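Local coordinates for glycosylation Associate Protein 2 (Streptococcus agalactiae serotype V, PDB 6OYC), which probably takes part, with its Gap1 and Gap3 partners, in the glycosylation and accessory Sec export of serine-rich surface adhesins, at residues 198-203 / 244-249; 192-197 / 250-255; 388-393 / 452-457; 299-304 / 365-370. All blocks are in the same frame, centred on the assembly; numbering follows the deposited sequence.

Contact 1 (198-203 / 244-249)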
loop_
_atom_site.group_PDB
_atom_site.type_symbol
_atom_site.label_atom_id
_atom_site.label_comp_id
_atom_site.label_asym_id
_atom_site.label_seq_id
_atom_site.Cartn_x
_atom_site.Cartn_y
_atom_site.Cartn_z
ATOM N N ILE B 198 -2.726 29.197 12.247
ATOM C CA ILE B 198 -3.389 29.082 10.957
ATOM C C ILE B 198 -4.430 27.987 11.046
ATOM O O ILE B 198 -4.174 26.919 11.604
ATOM C CB ILE B 198 -2.418 28.749 9.815
ATOM C CG1 ILE B 198 -1.276 29.731 9.779
ATOM C CG2 ILE B 198 -3.162 28.759 8.472
ATOM C CD1 ILE B 198 -0.671 29.796 8.403
ATOM N N ASP B 199 -5.585 28.239 10.469
ATOM C CA ASP B 199 -6.554 27.192 10.228
ATOM C C ASP B 199 -6.767 27.113 8.725
ATOM O O ASP B 199 -6.816 28.143 8.044
ATOM C CB ASP B 199 -7.865 27.476 10.977
ATOM C CG ASP B 199 -7.700 27.421 12.505
ATOM O OD1 ASP B 199 -6.616 27.029 12.991
ATOM O OD2 ASP B 199 -8.662 27.756 13.228
ATOM N N ILE B 200 -6.840 25.903 8.198
ATOM C CA ILE B 200 -7.148 25.716 6.789
ATOM C C ILE B 200 -8.401 24.864 6.666
ATOM O O ILE B 200 -8.662 23.974 7.487
ATOM C CB ILE B 200 -5.979 25.089 5.996
ATOM C CG1 ILE B 200 -5.636 23.713 6.541
ATOM C CG2 ILE B 200 -4.750 25.993 6.022
ATOM C CD1 ILE B 200 -4.608 22.986 5.705
ATOM N N ARG B 201 -9.183 25.156 5.622
ATOM C CA ARG B 201 -10.401 24.435 5.288
ATOM C C ARG B 201 -10.382 24.024 3.818
ATOM O O ARG B 201 -10.133 24.847 2.930
ATOM C CB ARG B 201 -11.650 25.277 5.570
ATOM C CG ARG B 201 -12.916 24.595 5.050
ATOM C CD ARG B 201 -14.157 25.461 5.198
ATOM N NE ARG B 201 -14.493 25.658 6.602
ATOM C CZ ARG B 201 -15.100 26.731 7.097
ATOM N NH1 ARG B 201 -15.468 27.734 6.309
ATOM N NH2 ARG B 201 -15.336 26.794 8.397
ATOM N N LEU B 202 -10.679 22.762 3.568
ATOM C CA LEU B 202 -10.796 22.227 2.224
ATOM C C LEU B 202 -12.271 22.144 1.854
ATOM O O LEU B 202 -13.058 21.541 2.588
ATOM C CB LEU B 202 -10.155 20.842 2.169
ATOM C CG LEU B 202 -9.458 20.375 0.908
ATOM C CD1 LEU B 202 -8.364 21.362 0.514
ATOM C CD2 LEU B 202 -8.892 18.994 1.159
ATOM N N VAL B 203 -12.648 22.745 0.727
ATOM C CA VAL B 203 -14.001 22.640 0.190
ATOM C C VAL B 203 -13.957 21.763 -1.054
ATOM O O VAL B 203 -13.130 21.970 -1.949
ATOM C CB VAL B 203 -14.610 24.020 -0.110
ATOM C CG1 VAL B 203 -15.954 23.864 -0.776
ATOM C CG2 VAL B 203 -14.728 24.822 1.174
ATOM N N LEU B 244 -9.064 25.399 -1.293
ATOM C CA LEU B 244 -8.554 25.518 0.067
ATOM C C LEU B 244 -8.745 26.954 0.557
ATOM O O LEU B 244 -8.454 27.905 -0.170
ATOM C CB LEU B 244 -7.083 25.092 0.142
ATOM C CG LEU B 244 -6.357 25.124 1.499
ATOM C CD1 LEU B 244 -5.193 24.204 1.491
ATOM C CD2 LEU B 244 -5.813 26.491 1.761
ATOM N N PHE B 245 -9.282 27.096 1.764
ATOM C CA PHE B 245 -9.423 28.364 2.465
ATOM C C PHE B 245 -8.514 28.357 3.690
ATOM O O PHE B 245 -8.167 27.295 4.220
ATOM C CB PHE B 245 -10.870 28.607 2.920
ATOM C CG PHE B 245 -11.849 28.765 1.794
ATOM C CD1 PHE B 245 -12.212 27.692 1.010
ATOM C CD2 PHE B 245 -12.441 29.988 1.542
ATOM C CE1 PHE B 245 -13.119 27.855 -0.033
ATOM C CE2 PHE B 245 -13.352 30.145 0.509
ATOM C CZ PHE B 245 -13.683 29.077 -0.275
ATOM N N ALA B 246 -8.128 29.552 4.130
ATOM C CA ALA B 246 -7.247 29.710 5.273
ATOM C C ALA B 246 -7.613 30.981 6.024
ATOM O O ALA B 246 -8.281 31.878 5.499
ATOM C CB ALA B 246 -5.772 29.767 4.862
ATOM N N LYS B 247 -7.157 31.037 7.269
ATOM C CA LYS B 247 -7.274 32.222 8.099
ATOM C C LYS B 247 -6.154 32.205 9.133
ATOM O O LYS B 247 -5.618 31.147 9.486
ATOM C CB LYS B 247 -8.643 32.303 8.780
ATOM C CG LYS B 247 -8.956 31.160 9.722
ATOM C CD LYS B 247 -10.235 31.479 10.473
ATOM C CE LYS B 247 -10.577 30.444 11.512
ATOM N NZ LYS B 247 -11.699 30.967 12.357
ATOM N N GLY B 248 -5.806 33.397 9.615
ATOM C CA GLY B 248 -4.746 33.533 10.590
ATOM C C GLY B 248 -3.411 33.882 9.958
ATOM O O GLY B 248 -3.324 34.412 8.851
ATOM N N LYS B 249 -2.350 33.566 10.684
ATOM C CA LYS B 249 -1.008 33.959 10.297
ATOM C C LYS B 249 -0.035 32.830 10.603
ATOM O O LYS B 249 -0.124 32.189 11.653
ATOM C CB LYS B 249 -0.606 35.248 11.018
ATOM C CG LYS B 249 0.898 35.393 11.298
ATOM C CD LYS B 249 1.622 36.204 10.215
ATOM C CE LYS B 249 3.173 36.179 10.350
ATOM N NZ LYS B 249 3.869 34.930 9.922
#
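Lys247 and Asp199 are brought across each other by their first torsions. Lys247 CG stands between its backbone N and carbonyl carbon (chi1 62°), and the chain beyond it is extended. Asp199 CG lies beside its own N, and its carboxylate is thereby set against the end of the lysine. The touch is Asp199 OD2 to Lys247 CE, 3.7 Å, with the aliphatic chain crossing the aspartate at a slant. The charged atoms stay at 4.5 Å (Asp199 OD2 to Lys247 NZ), too far for a salt bridge. Farther along, Val203 CG2 rests 3.6 Å from Phe245 CE1, approaching the ring obliquely. The phenyl ring turns an edge to Arg201 O. Arg201 itself sends its guanidinium to Glu222, in a salt bridge on the next strand.

The backbones are antiparallel. Asp199 and Arg201 are each doubly hydrogen-bonded, to Lys247 and Phe245 respectively. The straightest of these bonds is Phe245 N to Arg201 O, 2.7 Å and 177°. On the other face Ile200 CG2 meets Ala246 CB at 4.1 Å. Leu202 CD1 packs on Leu244 CB at 4.0 Å.

The two faces differ in chemistry. Ile200, Leu202, Leu244 and Ala246 form a buried apolar side. The charged residues and Phe245 form a partly exposed side, where the Asp199-Lys247 attraction is likely to be modest.

Contact 2 (192-197 / 250-255)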
loop_
_atom_site.group_PDB
_atom_site.type_symbol
_atom_site.label_atom_id
_atom_site.label_comp_id
_atom_site.label_asym_id
_atom_site.label_seq_id
_atom_site.Cartn_x
_atom_site.Cartn_y
_atom_site.Cartn_z
ATOM N N HIS B 192 0.251 17.784 4.525
ATOM C CA HIS B 192 0.559 19.178 4.795
ATOM C C HIS B 192 1.095 19.292 6.203
ATOM O O HIS B 192 1.031 18.350 6.989
ATOM C CB HIS B 192 -0.667 20.057 4.650
ATOM C CG HIS B 192 -1.680 19.784 5.701
ATOM N ND1 HIS B 192 -2.352 18.583 5.775
ATOM C CD2 HIS B 192 -2.103 20.525 6.754
ATOM C CE1 HIS B 192 -3.166 18.604 6.817
ATOM N NE2 HIS B 192 -3.024 19.765 7.431
ATOM N N ILE B 193 1.588 20.485 6.509
ATOM C CA ILE B 193 2.087 20.854 7.822
ATOM C C ILE B 193 1.762 22.324 8.055
ATOM O O ILE B 193 1.929 23.151 7.157
ATOM C CB ILE B 193 3.600 20.610 7.926
ATOM C CG1 ILE B 193 3.875 19.140 8.199
ATOM C CG2 ILE B 193 4.189 21.457 9.029
ATOM C CD1 ILE B 193 5.256 18.746 7.770
ATOM N N ILE B 194 1.312 22.640 9.270
ATOM C CA ILE B 194 0.995 23.994 9.706
ATOM C C ILE B 194 2.023 24.434 10.733
ATOM O O ILE B 194 2.416 23.644 11.592
ATOM C CB ILE B 194 -0.403 24.079 10.351
ATOM C CG1 ILE B 194 -1.480 23.498 9.445
ATOM C CG2 ILE B 194 -0.709 25.513 10.712
ATOM C CD1 ILE B 194 -1.438 24.064 8.089
ATOM N N GLU B 195 2.425 25.705 10.675
ATOM C CA GLU B 195 3.136 26.359 11.768
ATOM C C GLU B 195 2.501 27.718 12.006
ATOM O O GLU B 195 2.282 28.475 11.052
ATOM C CB GLU B 195 4.620 26.525 11.469
ATOM C CG GLU B 195 5.306 25.246 11.035
ATOM C CD GLU B 195 6.641 25.519 10.364
ATOM O OE1 GLU B 195 6.859 25.064 9.214
ATOM O OE2 GLU B 195 7.473 26.208 10.989
ATOM N N GLY B 196 2.207 28.021 13.269
ATOM C CA GLY B 196 1.563 29.263 13.655
ATOM C C GLY B 196 0.092 29.076 13.952
ATOM O O GLY B 196 -0.428 27.960 14.045
ATOM N N ASP B 197 -0.596 30.209 14.091
ATOM C CA ASP B 197 -2.043 30.214 14.325
ATOM C C ASP B 197 -2.784 30.300 12.988
ATOM O O ASP B 197 -3.379 31.316 12.621
ATOM C CB ASP B 197 -2.429 31.363 15.248
ATOM C CG ASP B 197 -1.476 31.512 16.412
ATOM O OD1 ASP B 197 -1.378 30.573 17.238
ATOM O OD2 ASP B 197 -0.812 32.570 16.486
ATOM N N GLY B 250 0.880 32.593 9.688
ATOM C CA GLY B 250 1.905 31.602 9.865
ATOM C C GLY B 250 2.279 30.984 8.522
ATOM O O GLY B 250 2.342 31.677 7.504
ATOM N N ILE B 251 2.520 29.674 8.547
ATOM C CA ILE B 251 3.083 28.956 7.412
ATOM C C ILE B 251 2.244 27.722 7.138
ATOM O O ILE B 251 1.918 26.971 8.060
ATOM C CB ILE B 251 4.544 28.540 7.660
ATOM C CG1 ILE B 251 5.414 29.767 7.902
ATOM C CG2 ILE B 251 5.068 27.738 6.471
ATOM C CD1 ILE B 251 6.863 29.425 8.143
ATOM N N VAL B 252 1.884 27.526 5.876
ATOM C CA VAL B 252 1.309 26.279 5.384
ATOM C C VAL B 252 2.327 25.669 4.437
ATOM O O VAL B 252 2.863 26.374 3.572
ATOM C CB VAL B 252 -0.023 26.522 4.650
ATOM C CG1 VAL B 252 -0.762 25.214 4.427
ATOM C CG2 VAL B 252 -0.873 27.535 5.405
ATOM N N LYS B 253 2.618 24.381 4.618
ATOM C CA LYS B 253 3.404 23.597 3.671
ATOM C C LYS B 253 2.495 22.515 3.130
ATOM O O LYS B 253 2.027 21.672 3.893
ATOM C CB LYS B 253 4.638 22.956 4.316
ATOM C CG LYS B 253 5.679 23.925 4.840
ATOM C CD LYS B 253 7.059 23.253 4.873
ATOM C CE LYS B 253 8.125 24.122 5.559
ATOM N NZ LYS B 253 7.995 24.183 7.048
ATOM N N LEU B 254 2.255 22.526 1.827
ATOM C CA LEU B 254 1.410 21.538 1.171
ATOM C C LEU B 254 2.269 20.549 0.402
ATOM O O LEU B 254 3.188 20.948 -0.319
ATOM C CB LEU B 254 0.429 22.214 0.219
ATOM C CG LEU B 254 -0.510 23.188 0.929
ATOM C CD1 LEU B 254 -1.242 24.044 -0.079
ATOM C CD2 LEU B 254 -1.501 22.425 1.804
ATOM N N GLY B 255 1.960 19.270 0.542
ATOM C CA GLY B 255 2.561 18.258 -0.290
ATOM C C GLY B 255 1.530 17.678 -1.237
ATOM O O GLY B 255 0.496 18.289 -1.499
#
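His192 touches Leu254 across the strands through CB, 3.8 Å from Leu254 CD2, while its imidazole ring has Ile194 CD1 at its edge, in the ring plane. The same methyl reaches across to Val252 CG1, 3.9 Å away, and the Ile194 and Val252 side chains lie side by side, pointing the same way. The ring of His192 leads away from strand 251-255, and its ND1 is hydrogen-bonded to Leu190 O.

The sheet face of Glu195 and Lys253 carries the polar pair. Glu195 OE1 and Lys253 NZ form a salt bridge of 2.6 Å, their chains crossing at a slant. The lysine chain is extended until its last torsion, where it bends (chi4 74°) and turns NZ to the carboxylate. Lys253 NZ also has a long, weak ion pair with Glu159 on strand 157-165.

Antiparallel pairing joins Ile193 to Lys253 and Glu195 to Ile251, through two hydrogen bonds each. Gly196 and Gly250 face each other, with CA atoms 4.5 Å apart, where both segments turn a corner.

The salt bridge runs diagonally, since its residues belong to different pairs. It ties the strands on a partly exposed face, while on the face of His192, Ile194, Val252 and Leu254 the contacts across are apolar.

Contact 3 (388-393 / 452-457)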
loop_
_atom_site.group_PDB
_atom_site.type_symbol
_atom_site.label_atom_id
_atom_site.label_comp_id
_atom_site.label_asym_id
_atom_site.label_seq_id
_atom_site.Cartn_x
_atom_site.Cartn_y
_atom_site.Cartn_z
ATOM N N ALA B 388 17.505 -14.224 4.229
ATOM C CA ALA B 388 17.941 -13.984 2.866
ATOM C C ALA B 388 17.407 -12.644 2.371
ATOM O O ALA B 388 16.336 -12.188 2.778
ATOM C CB ALA B 388 17.479 -15.110 1.939
ATOM N N ILE B 389 18.173 -12.032 1.475
ATOM C CA ILE B 389 17.810 -10.802 0.797
ATOM C C ILE B 389 18.020 -11.055 -0.687
ATOM O O ILE B 389 19.161 -11.200 -1.135
ATOM C CB ILE B 389 18.643 -9.615 1.285
ATOM C CG1 ILE B 389 18.233 -9.259 2.711
ATOM C CG2 ILE B 389 18.506 -8.426 0.345
ATOM C CD1 ILE B 389 19.084 -8.185 3.319
ATOM N N ILE B 390 16.929 -11.153 -1.437
ATOM C CA ILE B 390 16.972 -11.373 -2.878
ATOM C C ILE B 390 16.714 -10.031 -3.546
ATOM O O ILE B 390 15.610 -9.483 -3.455
ATOM C CB ILE B 390 15.938 -12.414 -3.326
ATOM C CG1 ILE B 390 16.136 -13.734 -2.584
ATOM C CG2 ILE B 390 15.982 -12.607 -4.831
ATOM C CD1 ILE B 390 15.048 -14.755 -2.869
ATOM N N ILE B 391 17.711 -9.489 -4.233
ATOM C CA ILE B 391 17.577 -8.166 -4.821
ATOM C C ILE B 391 18.139 -8.169 -6.235
ATOM O O ILE B 391 19.067 -8.917 -6.554
ATOM C CB ILE B 391 18.262 -7.103 -3.945
ATOM C CG1 ILE B 391 19.624 -7.604 -3.462
ATOM C CG2 ILE B 391 17.383 -6.765 -2.743
ATOM C CD1 ILE B 391 20.473 -6.513 -2.805
ATOM N N GLY B 392 17.544 -7.332 -7.092
ATOM C CA GLY B 392 17.995 -7.140 -8.458
ATOM C C GLY B 392 18.019 -5.682 -8.886
ATOM O O GLY B 392 17.059 -4.943 -8.657
ATOM N N LYS B 393 19.109 -5.276 -9.533
ATOM C CA LYS B 393 19.418 -3.922 -9.973
ATOM C C LYS B 393 19.478 -3.000 -8.762
ATOM O O LYS B 393 18.687 -2.054 -8.654
ATOM C CB LYS B 393 18.399 -3.442 -11.006
ATOM C CG LYS B 393 18.167 -4.456 -12.122
ATOM C CD LYS B 393 17.257 -3.922 -13.214
ATOM C CE LYS B 393 17.381 -4.740 -14.489
ATOM N NZ LYS B 393 16.440 -4.290 -15.556
ATOM N N THR B 452 22.062 -14.341 3.711
ATOM C CA THR B 452 22.692 -14.560 2.413
ATOM C C THR B 452 22.082 -13.604 1.385
ATOM O O THR B 452 20.876 -13.352 1.413
ATOM C CB THR B 452 22.484 -16.008 1.948
ATOM O OG1 THR B 452 22.838 -16.916 3.002
ATOM C CG2 THR B 452 23.302 -16.308 0.696
ATOM N N PHE B 453 22.896 -13.080 0.462
ATOM C CA PHE B 453 22.419 -12.140 -0.553
ATOM C C PHE B 453 22.394 -12.800 -1.926
ATOM O O PHE B 453 23.427 -13.270 -2.413
ATOM C CB PHE B 453 23.285 -10.880 -0.614
ATOM C CG PHE B 453 23.155 -9.992 0.585
ATOM C CD1 PHE B 453 23.898 -10.238 1.727
ATOM C CD2 PHE B 453 22.298 -8.902 0.571
ATOM C CE1 PHE B 453 23.787 -9.414 2.839
ATOM C CE2 PHE B 453 22.182 -8.076 1.681
ATOM C CZ PHE B 453 22.925 -8.330 2.813
ATOM N N ALA B 454 21.221 -12.819 -2.550
ATOM C CA ALA B 454 21.086 -13.149 -3.959
ATOM C C ALA B 454 20.962 -11.837 -4.713
ATOM O O ALA B 454 19.996 -11.095 -4.514
ATOM C CB ALA B 454 19.870 -14.032 -4.217
ATOM N N LEU B 455 21.931 -11.547 -5.565
ATOM C CA LEU B 455 22.063 -10.215 -6.129
ATOM C C LEU B 455 22.234 -10.319 -7.634
ATOM O O LEU B 455 23.165 -10.972 -8.112
ATOM C CB LEU B 455 23.242 -9.494 -5.487
ATOM C CG LEU B 455 23.304 -7.987 -5.596
ATOM C CD1 LEU B 455 24.049 -7.474 -4.377
ATOM C CD2 LEU B 455 24.016 -7.594 -6.875
ATOM N N ALA B 456 21.336 -9.686 -8.376
ATOM C CA ALA B 456 21.522 -9.464 -9.800
ATOM C C ALA B 456 21.781 -7.983 -10.029
ATOM O O ALA B 456 21.144 -7.132 -9.402
ATOM C CB ALA B 456 20.304 -9.922 -10.601
ATOM N N TYR B 457 22.729 -7.672 -10.911
ATOM C CA TYR B 457 23.115 -6.291 -11.149
ATOM C C TYR B 457 23.465 -6.111 -12.614
ATOM O O TYR B 457 23.812 -7.063 -13.315
ATOM C CB TYR B 457 24.303 -5.862 -10.274
ATOM C CG TYR B 457 25.543 -6.694 -10.499
ATOM C CD1 TYR B 457 25.675 -7.948 -9.911
ATOM C CD2 TYR B 457 26.574 -6.239 -11.316
ATOM C CE1 TYR B 457 26.796 -8.723 -10.118
ATOM C CE2 TYR B 457 27.709 -7.007 -11.530
ATOM C CZ TYR B 457 27.813 -8.248 -10.924
ATOM O OH TYR B 457 28.923 -9.031 -11.118
#
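Strands 388-392 and 452-457 run parallel, their directions only 1° apart. Ala388 faces Thr452 at the start of the ladder, and the first bond is Ile389 N to Thr452 O. The last of five hydrogen bonds is Lys393 N to Ala456 O. The straightest joins Ile391 N to Ala454 O, 2.8 Å long, at 173°. Ile389 O and Ile391 O return bonds to Ala454 N and Ala456 N, so each isoleucine is held through both N and O.

Ile389 and Phe453 lie side by side and point the same way. CD1 of the isoleucine is 3.5 Å from Phe453 CE2 and approaches the ring obliquely. Beyond it, Ile391 CD1 touches Leu455 CD1 at 4.0 Å. The chi1 of Ile391 (44°) folds CG1 back over the backbone and brings CD1 to the leucine. The opposite face carries smaller side chains on strand 452-457: Ala454 and Ala456. There Ile390 CG1 packs on Ala454 CB, 4.1 Å apart, and Gly392 lies beside Ala456.

Helix 495-514 covers the face of Ala388, Ala454 and Ala456. Helix 372-381 covers Ile389 and Ile391, and helix 467-473 covers Leu455. Lys393 NZ bonds to His491 O. On its other side, strand 388-392 pairs with strand 365-370.

Contact 4 (299-304 / 365-370)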
loop_
_atom_site.group_PDB
_atom_site.type_symbol
_atom_site.label_atom_id
_atom_site.label_comp_id
_atom_site.label_asym_id
_atom_site.label_seq_id
_atom_site.Cartn_x
_atom_site.Cartn_y
_atom_site.Cartn_z
ATOM N N VAL B 299 8.934 -11.053 2.038
ATOM C CA VAL B 299 8.573 -9.638 1.965
ATOM C C VAL B 299 9.062 -9.065 0.641
ATOM O O VAL B 299 10.249 -9.182 0.304
ATOM C CB VAL B 299 9.165 -8.855 3.152
ATOM C CG1 VAL B 299 8.832 -7.367 3.056
ATOM C CG2 VAL B 299 8.688 -9.439 4.477
ATOM N N TYR B 300 8.156 -8.433 -0.106
ATOM C CA TYR B 300 8.499 -7.752 -1.353
ATOM C C TYR B 300 8.243 -6.260 -1.204
ATOM O O TYR B 300 7.098 -5.851 -0.989
ATOM C CB TYR B 300 7.690 -8.304 -2.525
ATOM C CG TYR B 300 8.073 -7.703 -3.860
ATOM C CD1 TYR B 300 9.367 -7.840 -4.362
ATOM C CD2 TYR B 300 7.137 -7.002 -4.629
ATOM C CE1 TYR B 300 9.721 -7.297 -5.587
ATOM C CE2 TYR B 300 7.486 -6.447 -5.854
ATOM C CZ TYR B 300 8.779 -6.601 -6.329
ATOM O OH TYR B 300 9.127 -6.061 -7.546
ATOM N N PHE B 301 9.306 -5.455 -1.307
ATOM C CA PHE B 301 9.162 -4.005 -1.371
ATOM C C PHE B 301 8.847 -3.578 -2.804
ATOM O O PHE B 301 9.550 -3.966 -3.746
ATOM C CB PHE B 301 10.433 -3.303 -0.906
ATOM C CG PHE B 301 10.663 -3.341 0.585
ATOM C CD1 PHE B 301 11.143 -4.489 1.199
ATOM C CD2 PHE B 301 10.456 -2.214 1.360
ATOM C CE1 PHE B 301 11.376 -4.525 2.555
ATOM C CE2 PHE B 301 10.693 -2.245 2.728
ATOM C CZ PHE B 301 11.151 -3.402 3.327
ATOM N N SER B 302 7.804 -2.767 -2.969
ATOM C CA SER B 302 7.415 -2.339 -4.304
ATOM C C SER B 302 8.471 -1.416 -4.897
ATOM O O SER B 302 9.111 -0.628 -4.189
ATOM C CB SER B 302 6.061 -1.621 -4.270
ATOM O OG SER B 302 5.015 -2.483 -3.870
ATOM N N GLY B 303 8.645 -1.518 -6.213
ATOM C CA GLY B 303 9.487 -0.585 -6.931
ATOM C C GLY B 303 8.837 0.800 -7.063
ATOM O O GLY B 303 7.757 1.087 -6.542
ATOM N N PHE B 304 9.539 1.675 -7.779
ATOM C CA PHE B 304 9.054 3.019 -8.057
ATOM C C PHE B 304 7.853 2.962 -8.998
ATOM O O PHE B 304 7.883 2.239 -9.996
ATOM C CB PHE B 304 10.190 3.838 -8.665
ATOM C CG PHE B 304 9.796 5.229 -9.107
ATOM C CD1 PHE B 304 9.192 5.442 -10.346
ATOM C CD2 PHE B 304 10.076 6.332 -8.306
ATOM C CE1 PHE B 304 8.846 6.716 -10.766
ATOM C CE2 PHE B 304 9.735 7.618 -8.720
ATOM C CZ PHE B 304 9.116 7.805 -9.956
ATOM N N LEU B 365 12.750 -15.277 7.698
ATOM C CA LEU B 365 12.319 -14.059 7.017
ATOM C C LEU B 365 13.169 -13.798 5.775
ATOM O O LEU B 365 14.398 -13.902 5.825
ATOM C CB LEU B 365 12.416 -12.859 7.965
ATOM C CG LEU B 365 12.374 -11.485 7.297
ATOM C CD1 LEU B 365 10.993 -11.276 6.692
ATOM C CD2 LEU B 365 12.717 -10.372 8.287
ATOM N N ILE B 366 12.521 -13.431 4.666
ATOM C CA ILE B 366 13.204 -13.103 3.408
ATOM C C ILE B 366 12.735 -11.739 2.915
ATOM O O ILE B 366 11.538 -11.550 2.659
ATOM C CB ILE B 366 12.949 -14.162 2.324
ATOM C CG1 ILE B 366 13.386 -15.539 2.825
ATOM C CG2 ILE B 366 13.660 -13.779 1.013
ATOM C CD1 ILE B 366 12.782 -16.642 2.040
ATOM N N LEU B 367 13.675 -10.813 2.732
ATOM C CA LEU B 367 13.395 -9.491 2.178
ATOM C C LEU B 367 13.850 -9.432 0.725
ATOM O O LEU B 367 14.913 -9.952 0.382
ATOM C CB LEU B 367 14.091 -8.399 2.991
ATOM C CG LEU B 367 13.730 -8.422 4.473
ATOM C CD1 LEU B 367 14.535 -7.423 5.279
ATOM C CD2 LEU B 367 12.241 -8.188 4.667
ATOM N N SER B 368 13.050 -8.787 -0.125
ATOM C CA SER B 368 13.292 -8.810 -1.563
ATOM C C SER B 368 12.772 -7.540 -2.226
ATOM O O SER B 368 11.935 -6.821 -1.672
ATOM C CB SER B 368 12.629 -10.021 -2.215
ATOM O OG SER B 368 11.243 -10.042 -1.916
ATOM N N GLY B 369 13.264 -7.290 -3.437
ATOM C CA GLY B 369 12.776 -6.185 -4.245
ATOM C C GLY B 369 13.645 -5.970 -5.467
ATOM O O GLY B 369 14.713 -6.569 -5.628
ATOM N N LEU B 370 13.161 -5.090 -6.338
ATOM C CA LEU B 370 13.873 -4.674 -7.535
ATOM C C LEU B 370 13.969 -3.150 -7.561
ATOM O O LEU B 370 13.057 -2.447 -7.112
ATOM C CB LEU B 370 13.173 -5.216 -8.790
ATOM C CG LEU B 370 13.080 -6.750 -8.744
ATOM C CD1 LEU B 370 11.921 -7.267 -9.552
ATOM C CD2 LEU B 370 14.384 -7.409 -9.207
#
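The strand leading to a probable nucleophile elbow of an alpha/beta-hydrolase-like domain, 365-370, pairs here with strand 299-301. Gly369 is the first glycine of its GxSxG pattern. The two strands run parallel, at 26° to each other.

Ser368 links the strands through its side chain as well as its backbone. A chi1 of 56° turns OG of Ser368 back toward Val299, and it donates to Val299 O at 2.6 Å, from above the carbonyl plane. Ser368 N gives the same oxygen a weak second bond. The hydroxyl also bonds to Tyr506 OH. The backbone bonds Val299 N to Ile366 O, 2.7 Å, and Phe301 N to Ser368 O, 3.0 Å, are nearly straight.

The Tyr300 ring has Ser368 OG at its edge, and its CE1 is 3.5 Å from Gly369 CA. Tyr300 OH reaches Leu370 CD1 at 3.6 Å. On the other face, Val299 CB packs against Leu367 CD2, 3.5 Å away, and Val299 CG2 against Leu365 CD1, 3.7 Å away. Phe301 turns an edge to Ser368 O.

Helix 341-358 covers Val299, Phe301 and Leu365. Helix 495-514 lies over Ile366, Ser368 and Leu370. Strand 323-327 flanks strand 299-301 on its far side.

Contacts 1 and 2 belong to the antiparallel beta region, contacts 3 and 4 to the mixed sheet of the hydrolase-like domain. In each pair the centres are 10 Å apart. Contact 2 runs into contact 1 where both segments turn a corner. Lys249 N probably bonds to Asp197 O at 3.1 Å, and Ile198 packs on Gly250. Between contacts 3 and 4, Ile390 N lies 3.0 Å from Leu367 O, a probable hydrogen bond. They lie close to the possible, unconfirmed Ser371-His491-Asp461 triad. The nearest atoms of contacts 2 and 4 are about 15 Å apart, though Ile193 touches Ile280 in a loop of the mixed sheet. The nearest atoms of contacts 1 and 4 are about 24 Å apart.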